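Local coordinates for secreted effector protein SifA (Salmonella typhimurium, PDB 3CXB), which alters host cell physiology as a secreted effector, being required for endosomal tubulation and the formation of Salmonella-induced filaments, and interacts with host PLEKHM2, at residues Glu91-Ile96 with Lys149-Glu154; Leu65-Phe70 with Val156-Pro161; Asn115-Ser120 with Asp133-Leu138; Ile96-Met101 with Leu110-Asn115. One frame throughout, in Å; residues are numbered along the deposited sequence.

Contact 1 of 4, residues Glu91-Ile96 with Lys149-Glu154; sequences ENDATI and KRRYSE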
loop_
_atom_site.group_PDB
_atom_site.type_symbol
_atom_site.label_atom_id
_atom_site.label_comp_id
_atom_site.label_asym_id
_atom_site.label_seq_id
_atom_site.Cartn_x
_atom_site.Cartn_y
_atom_site.Cartn_z
ATOM N N GLU A 91 17.004 -13.799 2.317
ATOM C CA GLU A 91 15.623 -14.181 2.050
ATOM C C GLU A 91 14.783 -14.351 3.310
ATOM O O GLU A 91 13.830 -15.136 3.338
ATOM C CB GLU A 91 15.582 -15.457 1.210
ATOM C CG GLU A 91 16.181 -15.284 -0.182
ATOM C CD GLU A 91 15.265 -15.785 -1.285
ATOM O OE1 GLU A 91 15.675 -15.741 -2.464
ATOM O OE2 GLU A 91 14.133 -16.218 -0.971
ATOM N N ASN A 92 15.145 -13.602 4.349
ATOM C CA ASN A 92 14.428 -13.632 5.618
ATOM C C ASN A 92 13.189 -12.751 5.486
ATOM O O ASN A 92 13.214 -11.555 5.775
ATOM C CB ASN A 92 15.316 -13.113 6.751
ATOM C CG ASN A 92 14.633 -13.183 8.109
ATOM O OD1 ASN A 92 15.161 -12.691 9.112
ATOM N ND2 ASN A 92 13.455 -13.801 8.149
ATOM N N ASP A 93 12.109 -13.368 5.040
ATOM C CA ASP A 93 10.838 -12.700 4.833
ATOM C C ASP A 93 10.395 -11.769 5.978
ATOM O O ASP A 93 9.737 -10.747 5.753
ATOM C CB ASP A 93 9.789 -13.773 4.593
ATOM C CG ASP A 93 8.585 -13.245 3.901
ATOM O OD1 ASP A 93 8.761 -12.439 2.967
ATOM O OD2 ASP A 93 7.469 -13.640 4.276
ATOM N N ALA A 94 10.749 -12.126 7.208
ATOM C CA ALA A 94 10.371 -11.328 8.368
ATOM C C ALA A 94 10.875 -9.893 8.270
ATOM O O ALA A 94 10.317 -8.989 8.889
ATOM C CB ALA A 94 10.900 -11.976 9.646
ATOM N N THR A 95 11.924 -9.683 7.489
ATOM C CA THR A 95 12.488 -8.357 7.350
ATOM C C THR A 95 12.723 -7.961 5.883
ATOM O O THR A 95 12.838 -8.824 4.999
ATOM C CB THR A 95 13.812 -8.276 8.157
ATOM O OG1 THR A 95 14.639 -7.217 7.654
ATOM C CG2 THR A 95 14.562 -9.586 8.059
ATOM N N ILE A 96 12.747 -6.653 5.624
ATOM C CA ILE A 96 13.009 -6.135 4.283
ATOM C C ILE A 96 13.764 -4.814 4.395
ATOM O O ILE A 96 13.527 -4.021 5.308
ATOM C CB ILE A 96 11.710 -5.967 3.450
ATOM C CG1 ILE A 96 12.067 -5.443 2.059
ATOM C CG2 ILE A 96 10.746 -5.074 4.158
ATOM C CD1 ILE A 96 10.984 -5.628 1.043
ATOM N N LYS A 149 4.066 -10.058 5.759
ATOM C CA LYS A 149 5.455 -9.856 5.380
ATOM C C LYS A 149 5.454 -9.583 3.882
ATOM O O LYS A 149 4.441 -9.788 3.208
ATOM C CB LYS A 149 6.291 -11.086 5.722
ATOM C CG LYS A 149 6.453 -11.267 7.221
ATOM C CD LYS A 149 7.245 -12.514 7.586
ATOM C CE LYS A 149 7.247 -12.743 9.104
ATOM N NZ LYS A 149 7.918 -14.015 9.511
ATOM N N ARG A 150 6.569 -9.095 3.355
ATOM C CA ARG A 150 6.596 -8.796 1.933
ATOM C C ARG A 150 7.989 -8.730 1.326
ATOM O O ARG A 150 8.956 -8.435 2.013
ATOM C CB ARG A 150 5.864 -7.481 1.693
ATOM C CG ARG A 150 6.546 -6.276 2.337
ATOM C CD ARG A 150 5.609 -5.072 2.446
ATOM N NE ARG A 150 4.947 -4.986 3.748
ATOM C CZ ARG A 150 3.652 -4.730 3.909
ATOM N NH1 ARG A 150 3.131 -4.661 5.127
ATOM N NH2 ARG A 150 2.874 -4.557 2.846
ATOM N N ARG A 151 8.071 -9.011 0.027
ATOM C CA ARG A 151 9.340 -8.991 -0.708
ATOM C C ARG A 151 9.130 -8.245 -2.031
ATOM O O ARG A 151 8.037 -8.253 -2.586
ATOM C CB ARG A 151 9.829 -10.421 -0.953
ATOM C CG ARG A 151 8.903 -11.262 -1.825
ATOM C CD ARG A 151 9.432 -12.692 -2.023
ATOM N NE ARG A 151 9.289 -13.519 -0.822
ATOM C CZ ARG A 151 10.298 -13.945 -0.068
ATOM N NH1 ARG A 151 10.054 -14.693 0.997
ATOM N NH2 ARG A 151 11.551 -13.629 -0.378
ATOM N N TYR A 152 10.176 -7.585 -2.514
ATOM C CA TYR A 152 10.108 -6.804 -3.742
ATOM C C TYR A 152 9.556 -7.546 -4.949
ATOM O O TYR A 152 9.954 -8.675 -5.222
ATOM C CB TYR A 152 11.497 -6.284 -4.080
ATOM C CG TYR A 152 11.566 -5.498 -5.360
ATOM C CD1 TYR A 152 11.123 -4.180 -5.415
ATOM C CD2 TYR A 152 12.080 -6.069 -6.516
ATOM C CE1 TYR A 152 11.192 -3.440 -6.583
ATOM C CE2 TYR A 152 12.149 -5.341 -7.696
ATOM C CZ TYR A 152 11.706 -4.022 -7.723
ATOM O OH TYR A 152 11.796 -3.292 -8.886
ATOM N N SER A 153 8.649 -6.907 -5.678
ATOM C CA SER A 153 8.066 -7.501 -6.877
ATOM C C SER A 153 8.275 -6.519 -8.022
ATOM O O SER A 153 7.626 -5.477 -8.066
ATOM C CB SER A 153 6.578 -7.735 -6.670
ATOM O OG SER A 153 5.975 -8.232 -7.845
ATOM N N GLU A 154 9.167 -6.849 -8.952
ATOM C CA GLU A 154 9.458 -5.936 -10.056
ATOM C C GLU A 154 8.348 -5.791 -11.079
ATOM O O GLU A 154 8.401 -4.907 -11.926
ATOM C CB GLU A 154 10.755 -6.331 -10.763
ATOM C CG GLU A 154 10.605 -7.352 -11.874
ATOM C CD GLU A 154 11.903 -7.544 -12.643
ATOM O OE1 GLU A 154 12.841 -8.165 -12.085
ATOM O OE2 GLU A 154 11.986 -7.059 -13.796
#
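A type I beta turn, Asn92 to Thr95, meets strand 149-153 here, and Asp93 at its second position makes the main polar contact. The turn lies in the connection between strands 84-87 and 96-101 of the five-stranded antiparallel sheet. Strand 149-153 belongs to the three-stranded sheet, so the contact joins the two sheets near the surface. The turn closes with the bond from Thr95 N to Asn92 O, 2.8 Å. Asp93 and Arg151 are held by charge. Asp93 OD1 sits over one face of the guanidinium, 3.3 Å from Arg151 NH1. The carboxylate and guanidinium planes are nearly parallel, 7° apart, and no N-H points at the oxygen. Glu91 OE2 adds a long salt bridge to Arg151 NH2, 3.7 Å, also well out of the guanidinium plane. Glu91 is poorly ordered, so this second link is probably loose. The directional bonds of Asp93 go to strand 158-167: OD1 bonds to Ser162 OG and OD2 to Thr163 OG1. They fix the carboxylate that Arg151 covers. Lys149 runs extended alongside the turn, and its chain does the touching. Its CB lies 3.2 Å from Asp93 OD2, and its CD packs 3.4 Å from Ala94 CA. The ammonium passes on to the methyl of Ala94 and stands 5.3 Å from Asp93 OD2, too far for a salt bridge. At the buried end, CG1 of Ile96 is anti to the backbone N (chi1 -179°), and its CD1 rests 3.6 Å from Arg150 O.

Contact 2 of 4, residues Leu65-Phe70 with Val156-Pro161; sequences LTEIFF and VDYPLP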
loop_
_atom_site.group_PDB
_atom_site.type_symbol
_atom_site.label_atom_id
_atom_site.label_comp_id
_atom_site.label_asym_id
_atom_site.label_seq_id
_atom_site.Cartn_x
_atom_site.Cartn_y
_atom_site.Cartn_z
ATOM N N LEU A 65 6.795 5.578 4.226
ATOM C CA LEU A 65 8.242 5.442 4.100
ATOM C C LEU A 65 8.551 4.750 2.780
ATOM O O LEU A 65 9.323 5.268 1.979
ATOM C CB LEU A 65 8.825 4.573 5.216
ATOM C CG LEU A 65 10.211 4.970 5.741
ATOM C CD1 LEU A 65 10.717 3.894 6.642
ATOM C CD2 LEU A 65 11.176 5.212 4.640
ATOM N N THR A 66 7.962 3.578 2.553
ATOM C CA THR A 66 8.236 2.857 1.310
ATOM C C THR A 66 7.849 3.652 0.072
ATOM O O THR A 66 8.587 3.627 -0.927
ATOM C CB THR A 66 7.524 1.496 1.244
ATOM O OG1 THR A 66 6.117 1.708 1.060
ATOM C CG2 THR A 66 7.745 0.709 2.538
ATOM N N GLU A 67 6.728 4.375 0.125
ATOM C CA GLU A 67 6.328 5.141 -1.051
ATOM C C GLU A 67 7.401 6.130 -1.436
ATOM O O GLU A 67 7.834 6.187 -2.593
ATOM C CB GLU A 67 5.039 5.938 -0.816
ATOM C CG GLU A 67 3.757 5.147 -0.682
ATOM C CD GLU A 67 2.586 6.036 -0.334
ATOM O OE1 GLU A 67 1.447 5.517 -0.259
ATOM O OE2 GLU A 67 2.808 7.256 -0.128
ATOM N N ILE A 68 7.825 6.916 -0.456
ATOM C CA ILE A 68 8.795 7.966 -0.704
ATOM C C ILE A 68 10.033 7.427 -1.348
ATOM O O ILE A 68 10.667 8.089 -2.186
ATOM C CB ILE A 68 9.171 8.703 0.584
ATOM C CG1 ILE A 68 7.903 9.290 1.226
ATOM C CG2 ILE A 68 10.135 9.833 0.261
ATOM C CD1 ILE A 68 8.119 9.888 2.629
ATOM N N PHE A 69 10.372 6.207 -0.959
ATOM C CA PHE A 69 11.545 5.562 -1.504
ATOM C C PHE A 69 11.391 5.472 -3.029
ATOM O O PHE A 69 12.266 5.908 -3.778
ATOM C CB PHE A 69 11.693 4.165 -0.907
ATOM C CG PHE A 69 12.890 3.430 -1.410
ATOM C CD1 PHE A 69 14.164 3.754 -0.950
ATOM C CD2 PHE A 69 12.745 2.412 -2.352
ATOM C CE1 PHE A 69 15.284 3.078 -1.406
ATOM C CE2 PHE A 69 13.862 1.728 -2.818
ATOM C CZ PHE A 69 15.144 2.067 -2.337
ATOM N N PHE A 70 10.262 4.930 -3.483
ATOM C CA PHE A 70 10.029 4.777 -4.916
ATOM C C PHE A 70 9.738 6.075 -5.655
ATOM O O PHE A 70 9.949 6.176 -6.858
ATOM C CB PHE A 70 8.944 3.727 -5.146
ATOM C CG PHE A 70 9.410 2.336 -4.819
ATOM C CD1 PHE A 70 10.232 1.640 -5.696
ATOM C CD2 PHE A 70 9.110 1.754 -3.600
ATOM C CE1 PHE A 70 10.773 0.407 -5.341
ATOM C CE2 PHE A 70 9.658 0.505 -3.242
ATOM C CZ PHE A 70 10.477 -0.166 -4.115
ATOM N N VAL A 156 5.437 -4.937 -10.319
ATOM C CA VAL A 156 4.751 -3.746 -9.841
ATOM C C VAL A 156 5.792 -2.697 -9.420
ATOM O O VAL A 156 5.449 -1.543 -9.141
ATOM C CB VAL A 156 3.890 -4.068 -8.628
ATOM C CG1 VAL A 156 2.678 -4.846 -9.041
ATOM C CG2 VAL A 156 4.708 -4.860 -7.631
ATOM N N ASP A 157 7.062 -3.112 -9.410
ATOM C CA ASP A 157 8.192 -2.277 -8.993
ATOM C C ASP A 157 7.872 -1.689 -7.624
ATOM O O ASP A 157 7.874 -0.478 -7.411
ATOM C CB ASP A 157 8.456 -1.175 -9.995
ATOM C CG ASP A 157 9.655 -0.354 -9.630
ATOM O OD1 ASP A 157 10.416 -0.768 -8.728
ATOM O OD2 ASP A 157 9.844 0.707 -10.246
ATOM N N TYR A 158 7.602 -2.585 -6.687
ATOM C CA TYR A 158 7.244 -2.195 -5.345
ATOM C C TYR A 158 7.150 -3.475 -4.542
ATOM O O TYR A 158 6.922 -4.544 -5.111
ATOM C CB TYR A 158 5.866 -1.556 -5.363
ATOM C CG TYR A 158 5.591 -0.661 -4.186
ATOM C CD1 TYR A 158 6.063 0.652 -4.165
ATOM C CD2 TYR A 158 4.824 -1.105 -3.114
ATOM C CE1 TYR A 158 5.770 1.508 -3.112
ATOM C CE2 TYR A 158 4.519 -0.258 -2.051
ATOM C CZ TYR A 158 4.997 1.055 -2.056
ATOM O OH TYR A 158 4.684 1.926 -1.025
ATOM N N PRO A 159 7.329 -3.407 -3.213
ATOM C CA PRO A 159 7.212 -4.670 -2.484
ATOM C C PRO A 159 5.739 -5.036 -2.365
ATOM O O PRO A 159 4.878 -4.160 -2.251
ATOM C CB PRO A 159 7.866 -4.356 -1.143
ATOM C CG PRO A 159 7.670 -2.897 -0.996
ATOM C CD PRO A 159 7.914 -2.359 -2.365
ATOM N N LEU A 160 5.440 -6.327 -2.429
ATOM C CA LEU A 160 4.052 -6.756 -2.329
ATOM C C LEU A 160 3.936 -7.887 -1.319
ATOM O O LEU A 160 4.904 -8.624 -1.071
ATOM C CB LEU A 160 3.520 -7.199 -3.710
ATOM C CG LEU A 160 3.813 -8.599 -4.287
ATOM C CD1 LEU A 160 5.280 -8.982 -4.041
ATOM C CD2 LEU A 160 2.913 -9.640 -3.636
ATOM N N PRO A 161 2.744 -8.045 -0.728
ATOM C CA PRO A 161 2.453 -9.077 0.269
ATOM C C PRO A 161 2.991 -10.462 -0.119
ATOM O O PRO A 161 2.366 -11.163 -0.907
ATOM C CB PRO A 161 0.925 -9.051 0.337
ATOM C CG PRO A 161 0.610 -7.650 0.030
ATOM C CD PRO A 161 1.510 -7.347 -1.114
#
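Tyr158 reaches helix 65-70 with its hydroxyl and donates a hydrogen bond to Thr66 OG1, modelled at 2.5 Å. Thr66 OG1 also bonds to Glu63 O one turn back, which holds the acceptor against the helix. With CG anti to the backbone N (chi1 -158°), the tyrosine ring extends from the strand to the helix. The CG of Glu67 packs beside the same hydroxyl, while its carboxylate turns to Arg64 and His300.

The aromatic contact is oblique. The rings of Phe70 and Tyr158 have centroids 4.9 Å apart and planes at 45°. The nearest carbons are Phe70 CD2 and Tyr158 CD1. Pro159 CD also touches Phe70, 3.5 Å from CE2. Over one Phe70 face lie Asp157 O and Tyr158 CA, and Phe69 CD2 covers the opposite face.

Among the charged groups, Asp157 OD1 comes within 3.6 Å of Phe70 CE1, but its polar partners are Lys73 and Tyr152. A G1 beta bulge sets Asp157 and Tyr158 opposite a single residue, Ser153, of the neighbouring strand. The whole is a helix-on-strand packing: segment 65-70 of helix 62-75 runs roughly antiparallel, at 146°, to residues 158-161 at the bulged start of strand 158-167.

Contact 3 of 4, residues Asn115-Ser120 with Asp133-Leu138; sequences NTDTFS and DRPDIL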
loop_
_atom_site.group_PDB
_atom_site.type_symbol
_atom_site.label_atom_id
_atom_site.label_comp_id
_atom_site.label_asym_id
_atom_site.label_seq_id
_atom_site.Cartn_x
_atom_site.Cartn_y
_atom_site.Cartn_z
ATOM N N ASN A 115 11.232 -4.370 9.962
ATOM C CA ASN A 115 11.070 -5.642 10.624
ATOM C C ASN A 115 9.590 -5.835 10.879
ATOM O O ASN A 115 8.764 -5.124 10.319
ATOM C CB ASN A 115 11.854 -5.623 11.935
ATOM C CG ASN A 115 13.311 -5.282 11.724
ATOM O OD1 ASN A 115 14.045 -6.027 11.086
ATOM N ND2 ASN A 115 13.736 -4.143 12.243
ATOM N N THR A 116 9.265 -6.788 11.738
ATOM C CA THR A 116 7.880 -7.101 12.071
ATOM C C THR A 116 7.123 -6.063 12.887
ATOM O O THR A 116 5.914 -5.914 12.733
ATOM C CB THR A 116 7.809 -8.418 12.838
ATOM O OG1 THR A 116 8.726 -8.369 13.944
ATOM C CG2 THR A 116 8.178 -9.584 11.927
ATOM N N ASP A 117 7.831 -5.353 13.756
ATOM C CA ASP A 117 7.192 -4.363 14.615
ATOM C C ASP A 117 7.755 -2.956 14.552
ATOM O O ASP A 117 7.148 -2.023 15.064
ATOM C CB ASP A 117 7.260 -4.833 16.059
ATOM C CG ASP A 117 5.907 -5.016 16.657
ATOM O OD1 ASP A 117 5.835 -5.541 17.789
ATOM O OD2 ASP A 117 4.919 -4.629 15.987
ATOM N N THR A 118 8.916 -2.806 13.931
ATOM C CA THR A 118 9.552 -1.503 13.846
ATOM C C THR A 118 10.157 -1.300 12.476
ATOM O O THR A 118 10.155 -2.193 11.645
ATOM C CB THR A 118 10.689 -1.397 14.851
ATOM O OG1 THR A 118 11.829 -2.114 14.351
ATOM C CG2 THR A 118 10.262 -2.003 16.184
ATOM N N PHE A 119 10.663 -0.104 12.248
ATOM C CA PHE A 119 11.325 0.204 11.004
ATOM C C PHE A 119 12.270 1.351 11.303
ATOM O O PHE A 119 11.961 2.221 12.127
ATOM C CB PHE A 119 10.301 0.567 9.937
ATOM C CG PHE A 119 9.351 1.642 10.336
ATOM C CD1 PHE A 119 9.661 2.975 10.107
ATOM C CD2 PHE A 119 8.112 1.323 10.871
ATOM C CE1 PHE A 119 8.740 4.001 10.395
ATOM C CE2 PHE A 119 7.189 2.334 11.164
ATOM C CZ PHE A 119 7.514 3.688 10.918
ATOM N N SER A 120 13.435 1.339 10.673
ATOM C CA SER A 120 14.423 2.374 10.914
ATOM C C SER A 120 14.975 2.938 9.628
ATOM O O SER A 120 14.713 2.423 8.544
ATOM C CB SER A 120 15.569 1.800 11.734
ATOM O OG SER A 120 15.997 0.564 11.182
ATOM N N ASP A 133 5.479 0.745 15.048
ATOM C CA ASP A 133 4.075 0.872 14.701
ATOM C C ASP A 133 3.360 -0.395 15.127
ATOM O O ASP A 133 3.960 -1.285 15.719
ATOM C CB ASP A 133 3.905 1.172 13.207
ATOM C CG ASP A 133 4.515 0.119 12.310
ATOM O OD1 ASP A 133 5.411 -0.615 12.770
ATOM O OD2 ASP A 133 4.098 0.040 11.128
ATOM N N ARG A 134 2.073 -0.493 14.860
ATOM C CA ARG A 134 1.380 -1.680 15.309
ATOM C C ARG A 134 0.761 -2.471 14.189
ATOM O O ARG A 134 -0.442 -2.428 13.974
ATOM C CB ARG A 134 0.339 -1.294 16.369
ATOM C CG ARG A 134 1.014 -0.851 17.677
ATOM C CD ARG A 134 0.057 -0.267 18.699
ATOM N NE ARG A 134 0.792 0.321 19.820
ATOM C CZ ARG A 134 0.228 0.945 20.850
ATOM N NH1 ARG A 134 0.985 1.446 21.820
ATOM N NH2 ARG A 134 -1.092 1.070 20.915
ATOM N N PRO A 135 1.595 -3.209 13.452
ATOM C CA PRO A 135 1.129 -4.029 12.335
ATOM C C PRO A 135 0.267 -5.191 12.830
ATOM O O PRO A 135 0.755 -6.121 13.482
ATOM C CB PRO A 135 2.430 -4.494 11.698
ATOM C CG PRO A 135 3.339 -4.634 12.895
ATOM C CD PRO A 135 3.048 -3.356 13.646
ATOM N N ASP A 136 -1.025 -5.105 12.551
ATOM C CA ASP A 136 -1.969 -6.141 12.922
ATOM C C ASP A 136 -3.166 -5.847 12.063
ATOM O O ASP A 136 -3.934 -4.928 12.344
ATOM C CB ASP A 136 -2.374 -6.079 14.392
ATOM C CG ASP A 136 -3.398 -7.167 14.758
ATOM O OD1 ASP A 136 -3.956 -7.152 15.878
ATOM O OD2 ASP A 136 -3.647 -8.054 13.913
ATOM N N ILE A 137 -3.313 -6.627 11.001
ATOM C CA ILE A 137 -4.402 -6.420 10.073
ATOM C C ILE A 137 -5.741 -6.841 10.650
ATOM O O ILE A 137 -6.783 -6.561 10.067
ATOM C CB ILE A 137 -4.127 -7.163 8.744
ATOM C CG1 ILE A 137 -4.233 -8.678 8.951
ATOM C CG2 ILE A 137 -2.733 -6.780 8.221
ATOM C CD1 ILE A 137 -4.155 -9.471 7.653
ATOM N N LEU A 138 -5.705 -7.494 11.808
ATOM C CA LEU A 138 -6.919 -7.966 12.483
ATOM C C LEU A 138 -7.098 -7.137 13.729
ATOM O O LEU A 138 -7.152 -7.661 14.848
ATOM C CB LEU A 138 -6.770 -9.434 12.871
ATOM C CG LEU A 138 -6.524 -10.407 11.717
ATOM C CD1 LEU A 138 -6.163 -11.745 12.307
ATOM C CD2 LEU A 138 -7.756 -10.523 10.827
#
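Asp133 N gives a weak hydrogen bond to Asp117 O, 3.2 Å with an N-H...O angle of 133°, where the chain leaves strand 126-132 beside the start of strand 118-123. The nearest CA pair is Thr118 and Asp133, 6.0 Å apart. Within 115-120 a tight turn closes through Asn115 N to Thr118 O, 3.0 Å.

Asp133 carries most of the side-chain contact. Its CG stands between the backbone N and the carbonyl carbon (chi1 58°), and the carboxylate meets the edge of the Phe119 ring. Asp133 CG lies 3.7 Å from Phe119 CE2, near the ring plane. The two flat groups are almost perpendicular, at 88°. Asp133 OD1 also faces Asp117 O, but both are acceptors. The charge is answered outside the contact by Arg62, whose NE forms a salt bridge with OD2. Arg62 also bonds to Asn115 O, so it links the two segments.

Beyond Asp133, Pro135 CD lies 3.3 Å from Asp117 OD2, the two side chains crossing at about a right angle. The arrangement is a beta hairpin, 118-123 with 126-132, whose pairing frays into the loop that leads to strand 145-153.

Contact 4 of 4, residues Ile96-Met101 with Leu110-Asn115; sequences IILRIM and LRITQN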
loop_
_atom_site.group_PDB
_atom_site.type_symbol
_atom_site.label_atom_id
_atom_site.label_comp_id
_atom_site.label_asym_id
_atom_site.label_seq_id
_atom_site.Cartn_x
_atom_site.Cartn_y
_atom_site.Cartn_z
ATOM N N ILE A 96 12.747 -6.653 5.624
ATOM C CA ILE A 96 13.009 -6.135 4.283
ATOM C C ILE A 96 13.764 -4.814 4.395
ATOM O O ILE A 96 13.527 -4.021 5.308
ATOM C CB ILE A 96 11.710 -5.967 3.450
ATOM C CG1 ILE A 96 12.067 -5.443 2.059
ATOM C CG2 ILE A 96 10.746 -5.074 4.158
ATOM C CD1 ILE A 96 10.984 -5.628 1.043
ATOM N N ILE A 97 14.688 -4.589 3.467
ATOM C CA ILE A 97 15.515 -3.387 3.470
ATOM C C ILE A 97 15.459 -2.666 2.134
ATOM O O ILE A 97 15.395 -3.302 1.088
ATOM C CB ILE A 97 16.967 -3.771 3.733
ATOM C CG1 ILE A 97 17.026 -4.708 4.933
ATOM C CG2 ILE A 97 17.797 -2.546 3.975
ATOM C CD1 ILE A 97 18.408 -5.218 5.230
ATOM N N LEU A 98 15.478 -1.340 2.166
ATOM C CA LEU A 98 15.451 -0.546 0.943
ATOM C C LEU A 98 16.648 0.335 1.138
ATOM O O LEU A 98 16.916 0.747 2.258
ATOM C CB LEU A 98 14.187 0.325 0.859
ATOM C CG LEU A 98 12.844 -0.349 1.170
ATOM C CD1 LEU A 98 11.731 0.646 1.006
ATOM C CD2 LEU A 98 12.606 -1.508 0.254
ATOM N N ARG A 99 17.368 0.630 0.066
ATOM C CA ARG A 99 18.546 1.456 0.210
ATOM C C ARG A 99 19.007 2.131 -1.065
ATOM O O ARG A 99 18.657 1.720 -2.161
ATOM C CB ARG A 99 19.676 0.608 0.766
ATOM C CG ARG A 99 19.825 -0.699 0.039
ATOM C CD ARG A 99 20.988 -1.501 0.588
ATOM N NE ARG A 99 21.174 -2.735 -0.174
ATOM C CZ ARG A 99 22.252 -3.509 -0.108
ATOM N NH1 ARG A 99 22.309 -4.606 -0.850
ATOM N NH2 ARG A 99 23.266 -3.187 0.691
ATOM N N ILE A 100 19.807 3.174 -0.899
ATOM C CA ILE A 100 20.355 3.915 -2.012
ATOM C C ILE A 100 21.860 3.777 -1.868
ATOM O O ILE A 100 22.419 4.266 -0.884
ATOM C CB ILE A 100 19.999 5.417 -1.914
ATOM C CG1 ILE A 100 18.478 5.601 -1.838
ATOM C CG2 ILE A 100 20.563 6.171 -3.120
ATOM C CD1 ILE A 100 18.042 7.051 -1.708
ATOM N N MET A 101 22.510 3.127 -2.835
ATOM C CA MET A 101 23.964 2.918 -2.805
ATOM C C MET A 101 24.725 4.034 -3.498
ATOM O O MET A 101 24.134 4.998 -3.964
ATOM C CB MET A 101 24.327 1.600 -3.485
ATOM C CG MET A 101 23.680 0.382 -2.878
ATOM S SD MET A 101 24.210 0.130 -1.198
ATOM C CE MET A 101 22.906 1.016 -0.340
ATOM N N LEU A 110 21.678 5.639 2.025
ATOM C CA LEU A 110 20.438 5.681 2.786
ATOM C C LEU A 110 19.988 4.251 2.982
ATOM O O LEU A 110 19.903 3.481 2.035
ATOM C CB LEU A 110 19.377 6.471 2.012
ATOM C CG LEU A 110 17.991 6.683 2.629
ATOM C CD1 LEU A 110 18.108 7.638 3.805
ATOM C CD2 LEU A 110 17.038 7.240 1.589
ATOM N N ARG A 111 19.704 3.893 4.220
ATOM C CA ARG A 111 19.293 2.535 4.528
ATOM C C ARG A 111 17.961 2.540 5.264
ATOM O O ARG A 111 17.793 3.260 6.236
ATOM C CB ARG A 111 20.360 1.890 5.408
ATOM C CG ARG A 111 20.114 0.436 5.769
ATOM C CD ARG A 111 21.166 -0.047 6.770
ATOM N NE ARG A 111 20.860 -1.387 7.263
ATOM C CZ ARG A 111 20.917 -2.484 6.516
ATOM N NH1 ARG A 111 20.610 -3.667 7.039
ATOM N NH2 ARG A 111 21.303 -2.398 5.251
ATOM N N ILE A 112 17.015 1.735 4.803
ATOM C CA ILE A 112 15.708 1.644 5.443
ATOM C C ILE A 112 15.453 0.184 5.729
ATOM O O ILE A 112 15.444 -0.638 4.807
ATOM C CB ILE A 112 14.569 2.120 4.523
ATOM C CG1 ILE A 112 14.619 3.640 4.335
ATOM C CG2 ILE A 112 13.235 1.718 5.114
ATOM C CD1 ILE A 112 13.647 4.157 3.252
ATOM N N THR A 113 15.254 -0.166 6.994
ATOM C CA THR A 113 14.980 -1.564 7.292
ATOM C C THR A 113 13.596 -1.622 7.896
ATOM O O THR A 113 13.169 -0.686 8.570
ATOM C CB THR A 113 16.012 -2.137 8.269
ATOM O OG1 THR A 113 15.820 -1.537 9.552
ATOM C CG2 THR A 113 17.443 -1.825 7.781
ATOM N N GLN A 114 12.877 -2.698 7.612
ATOM C CA GLN A 114 11.537 -2.849 8.147
ATOM C C GLN A 114 11.385 -4.266 8.655
ATOM O O GLN A 114 11.423 -5.234 7.898
ATOM C CB GLN A 114 10.468 -2.545 7.083
ATOM C CG GLN A 114 10.753 -1.311 6.227
ATOM C CD GLN A 114 9.527 -0.807 5.474
ATOM O OE1 GLN A 114 8.591 -1.565 5.161
ATOM N NE2 GLN A 114 9.532 0.477 5.169
ATOM N N ASN A 115 11.232 -4.370 9.962
ATOM C CA ASN A 115 11.070 -5.642 10.624
ATOM C C ASN A 115 9.590 -5.835 10.879
ATOM O O ASN A 115 8.764 -5.124 10.319
ATOM C CB ASN A 115 11.854 -5.623 11.935
ATOM C CG ASN A 115 13.311 -5.282 11.724
ATOM O OD1 ASN A 115 14.045 -6.027 11.086
ATOM N ND2 ASN A 115 13.736 -4.143 12.243
#
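Extended from CG to NE, with CG anti to the backbone N (chi1 -177°), Arg111 brings its guanidinium over Ile97. The chi1 of Ile97 (-48°) sets CG1 beside its own backbone N, and both branches end at that group. Ile97 CG2 lies over one guanidinium face, 3.7 Å from NH2. Ile97 CD1 comes close to NH1. Thr113 CG2 lies alongside Ile97 CG2, 3.9 Å away, pointing the same way.

Strands 96-101 and 110-114 form an antiparallel beta hairpin. Ile96-Gln114, Leu98-Ile112 and Ile100-Leu110 are hydrogen-bonded pairs, while Ile97-Thr113 and Arg99-Arg111 are non-hydrogen-bonded. The Leu98-Ile112 pair has two bonds of 2.7 Å, Leu98 N to Ile112 O and Ile112 N to Leu98 O. At the last pair Leu110 N to Ile100 O is weak, at 3.3 Å.

On the face of Ile96, Leu98 and Ile100 the contacts are mostly apolar. Ile100 CD1 meets Leu110 CD2 at 3.5 Å, and Leu98 CB packs on Ile112 CB. Helix 62-75 covers this side, with Phe69 on Leu98 and Leu65 on Ile112. The other face holds Arg99 and Arg111, whose NH2 atoms are 5.0 Å apart. Both make salt bridges to Glu108 OE1. That shared carboxylate probably offsets the like charges. The face under helix 62-75 is buried and mostly apolar, with Gln114 at its end, while the other sets charged arginine ends beside Ile97.

How the contacts relate
Contacts 2 and 4 are buried, while contacts 1 and 3 lie at the surface. Contact 4 pairs two strands inside the five-stranded sheet, and helix 62-75, which supplies 65-70 to contact 2, packs on its mostly apolar side. Contact 3 begins where that sheet turns from 108-114 into 118-123, and shares Asn115 with contact 4. Contact 1 shares Ile96 with contact 4 and joins the loop before strand 96-101 to the three-stranded sheet. Contacts 1 and 2 use neighbouring strands of that smaller sheet, linked by Tyr152 OH to Asp157 OD1. Backbone bonds dominate contact 4, rings and one hydroxyl bond contact 2, charges contact 1, and a single weak bond with carboxylate packing contact 3.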